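Local structure of quinoline 2-oxidoreductase medium subunit (Pseudomonas putida, 1T3Q) at residues C[35-38]-C[39-42]. The protein probably serves as the FAD-binding, electron-transferring medium subunit of a molybdenum hydroxylase that oxidises quinoline at carbon 2. Residues are numbered along the deposited sequence; the frame is centred on the assembly and turned at random.
Sequences SLLP and LLAF. With FAD (flavin-adenine dinucleotide), chain R.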
loop_
_atom_site.group_PDB
_atom_site.type_symbol
_atom_site.label_atom_id
_atom_site.label_comp_id
_atom_site.label_asym_id
_atom_site.label_seq_id
_atom_site.Cartn_x
_atom_site.Cartn_y
_atom_site.Cartn_z
ATOM N N SER C 35 -5.364 -24.592 -30.353
ATOM C CA SER C 35 -4.319 -25.613 -30.413
ATOM C C SER C 35 -2.954 -24.950 -30.600
ATOM O O SER C 35 -1.948 -25.404 -30.057
ATOM C CB SER C 35 -4.572 -26.599 -31.558
ATOM O OG SER C 35 -5.582 -27.526 -31.207
ATOM N N LEU C 36 -2.931 -23.862 -31.359
ATOM C CA LEU C 36 -1.705 -23.129 -31.635
ATOM C C LEU C 36 -1.163 -22.352 -30.442
ATOM O O LEU C 36 0.039 -22.389 -30.169
ATOM C CB LEU C 36 -1.923 -22.159 -32.799
ATOM C CG LEU C 36 -0.728 -21.260 -33.127
ATOM C CD1 LEU C 36 0.476 -22.124 -33.518
ATOM C CD2 LEU C 36 -1.098 -20.304 -34.253
ATOM N N LEU C 37 -2.036 -21.643 -29.733
ATOM C CA LEU C 37 -1.580 -20.857 -28.593
ATOM C C LEU C 37 -1.021 -21.753 -27.488
ATOM O O LEU C 37 -0.030 -21.400 -26.848
ATOM C CB LEU C 37 -2.702 -19.945 -28.072
ATOM C CG LEU C 37 -3.225 -18.896 -29.069
ATOM C CD1 LEU C 37 -3.889 -17.749 -28.308
ATOM C CD2 LEU C 37 -2.094 -18.349 -29.921
ATOM N N PRO C 38 -1.650 -22.915 -27.237
ATOM C CA PRO C 38 -1.060 -23.741 -26.182
ATOM C C PRO C 38 0.373 -24.117 -26.587
ATOM O O PRO C 38 1.276 -24.136 -25.751
ATOM C CB PRO C 38 -1.998 -24.939 -26.128
ATOM C CG PRO C 38 -3.336 -24.290 -26.374
ATOM C CD PRO C 38 -3.020 -23.365 -27.550
ATOM N N LEU C 39 0.576 -24.397 -27.874
ATOM C CA LEU C 39 1.903 -24.746 -28.381
ATOM C C LEU C 39 2.858 -23.578 -28.193
ATOM O O LEU C 39 4.029 -23.771 -27.854
ATOM C CB LEU C 39 1.847 -25.113 -29.868
ATOM C CG LEU C 39 1.178 -26.431 -30.260
ATOM C CD1 LEU C 39 1.179 -26.571 -31.776
ATOM C CD2 LEU C 39 1.922 -27.592 -29.616
ATOM N N LEU C 40 2.358 -22.366 -28.424
ATOM C CA LEU C 40 3.161 -21.159 -28.262
ATOM C C LEU C 40 3.489 -20.942 -26.792
ATOM O O LEU C 40 4.581 -20.487 -26.451
ATOM C CB LEU C 40 2.411 -19.937 -28.808
ATOM C CG LEU C 40 2.361 -19.788 -30.333
ATOM C CD1 LEU C 40 1.403 -18.673 -30.716
ATOM C CD2 LEU C 40 3.759 -19.486 -30.853
ATOM N N ALA C 41 2.532 -21.264 -25.923
ATOM C CA ALA C 41 2.720 -21.113 -24.484
ATOM C C ALA C 41 3.867 -22.004 -24.007
ATOM O O ALA C 41 4.595 -21.650 -23.080
ATOM C CB ALA C 41 1.428 -21.465 -23.742
ATOM N N PHE C 42 4.021 -23.159 -24.649
ATOM C CA PHE C 42 5.088 -24.099 -24.309
ATOM C C PHE C 42 6.313 -23.822 -25.166
ATOM O O PHE C 42 7.317 -24.531 -25.080
ATOM C CB PHE C 42 4.623 -25.533 -24.552
ATOM C CG PHE C 42 3.635 -26.028 -23.538
ATOM C CD1 PHE C 42 2.578 -26.845 -23.922
ATOM C CD2 PHE C 42 3.770 -25.696 -22.194
ATOM C CE1 PHE C 42 1.671 -27.324 -22.978
ATOM C CE2 PHE C 42 2.868 -26.170 -21.245
ATOM C CZ PHE C 42 1.818 -26.983 -21.637
HETATM P PA FAD R . -5.619 -22.967 -34.379
HETATM O O1A FAD R . -5.168 -23.406 -33.031
HETATM O O2A FAD R . -5.555 -21.668 -34.698
HETATM O O5B FAD R . -4.529 -23.651 -35.186
HETATM C C5B FAD R . -4.492 -25.071 -35.543
HETATM C C4B FAD R . -3.262 -25.329 -36.514
HETATM O O4B FAD R . -3.824 -25.350 -37.886
HETATM C C3B FAD R . -2.081 -24.301 -36.582
HETATM O O3B FAD R . -0.866 -24.925 -36.875
HETATM C C2B FAD R . -2.574 -23.318 -37.688
HETATM O O2B FAD R . -1.511 -22.672 -38.343
HETATM C C1B FAD R . -3.231 -24.252 -38.661
HETATM N N9A FAD R . -4.383 -23.701 -39.372
HETATM C C8A FAD R . -5.555 -23.223 -38.821
HETATM N N7A FAD R . -6.503 -22.995 -39.728
HETATM C C5A FAD R . -5.921 -23.319 -40.931
HETATM C C6A FAD R . -6.440 -23.317 -42.336
HETATM N N6A FAD R . -7.641 -22.924 -42.678
HETATM N N1A FAD R . -5.529 -23.739 -43.296
HETATM C C2A FAD R . -4.252 -24.153 -42.981
HETATM N N3A FAD R . -3.694 -24.182 -41.736
HETATM C C4A FAD R . -4.546 -23.703 -40.746
HETATM N N1 FAD R . -9.971 -31.062 -30.114
HETATM C C2 FAD R . -10.612 -32.214 -30.332
HETATM O O2 FAD R . -10.592 -32.764 -31.404
HETATM N N3 FAD R . -11.196 -32.961 -29.254
HETATM C C4 FAD R . -11.047 -32.572 -27.924
HETATM O O4 FAD R . -11.527 -33.261 -27.053
HETATM C C4X FAD R . -10.276 -31.353 -27.663
HETATM N N5 FAD R . -10.087 -30.911 -26.376
HETATM C C5X FAD R . -9.444 -29.701 -26.187
HETATM C C6 FAD R . -9.251 -29.258 -24.838
HETATM C C7 FAD R . -8.617 -28.049 -24.553
HETATM C C7M FAD R . -8.409 -27.645 -23.109
HETATM C C8 FAD R . -8.151 -27.180 -25.660
HETATM C C8M FAD R . -7.462 -25.857 -25.424
HETATM C C9 FAD R . -8.356 -27.595 -27.004
HETATM C C9A FAD R . -8.983 -28.851 -27.279
HETATM N N10 FAD R . -9.212 -29.369 -28.631
HETATM C C10 FAD R . -9.795 -30.582 -28.836
HETATM C "C1'" FAD R . -8.620 -28.623 -29.774
HETATM C "C2'" FAD R . -9.665 -27.782 -30.562
HETATM O "O2'" FAD R . -10.488 -28.655 -31.342
HETATM C "C3'" FAD R . -8.854 -26.822 -31.437
HETATM O "O3'" FAD R . -9.689 -25.674 -31.645
HETATM C "C4'" FAD R . -8.457 -27.423 -32.812
HETATM O "O4'" FAD R . -7.663 -28.602 -32.654
HETATM C "C5'" FAD R . -7.652 -26.374 -33.526
HETATM O "O5'" FAD R . -8.606 -25.395 -34.263
HETATM P P FAD R . -8.355 -23.915 -34.156
HETATM O O1P FAD R . -9.426 -23.264 -35.038
HETATM O O2P FAD R . -8.255 -23.463 -32.846
HETATM O O3P FAD R . -7.051 -23.644 -34.786
#
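L40 reaches back one helical turn to both L36 and L37, and these contacts tie the two halves of the short helix 36-41 together. Its CD1 meets the CD2 methyl of L37 at 3.6 Å and the CG methine of L36 at 4.1 Å. With CG of L40 anti to its own carbonyl carbon (chi1 -76°), the branch runs back toward the start of the helix.

Backbone bonds of the i to i+4 type supply the second tie. L40 N donates to L36 O at 2.9 Å, and A41 N to L37 O at 2.7 Å. F42 N reaches P38 O at 3.1 Å, and the same oxygen accepts a second hydrogen bond from NE2 of Q50 of the neighbouring small subunit. The bond from L39 N to S35 O is long and weak. Lacking an amide hydrogen, P38 suits the first turn.

The N-terminal end grips the cofactor. Two consecutive amides, S35 N at 2.9 Å and L36 N at 2.8 Å, converge on FAD O1A, so this phosphate oxygen sits at the helix start, where the helix dipole would favour its negative charge. S35 OG shares a hydrogen bond of 2.8 Å with ribityl O4'.

Within the beta-alpha-beta unit, L36 and L37 pack on I30 of strand 28-30, and L36 and L40 on L50 of strand 49-52; from outside the unit, helix 111-117 packs its H117 against S35 and L39.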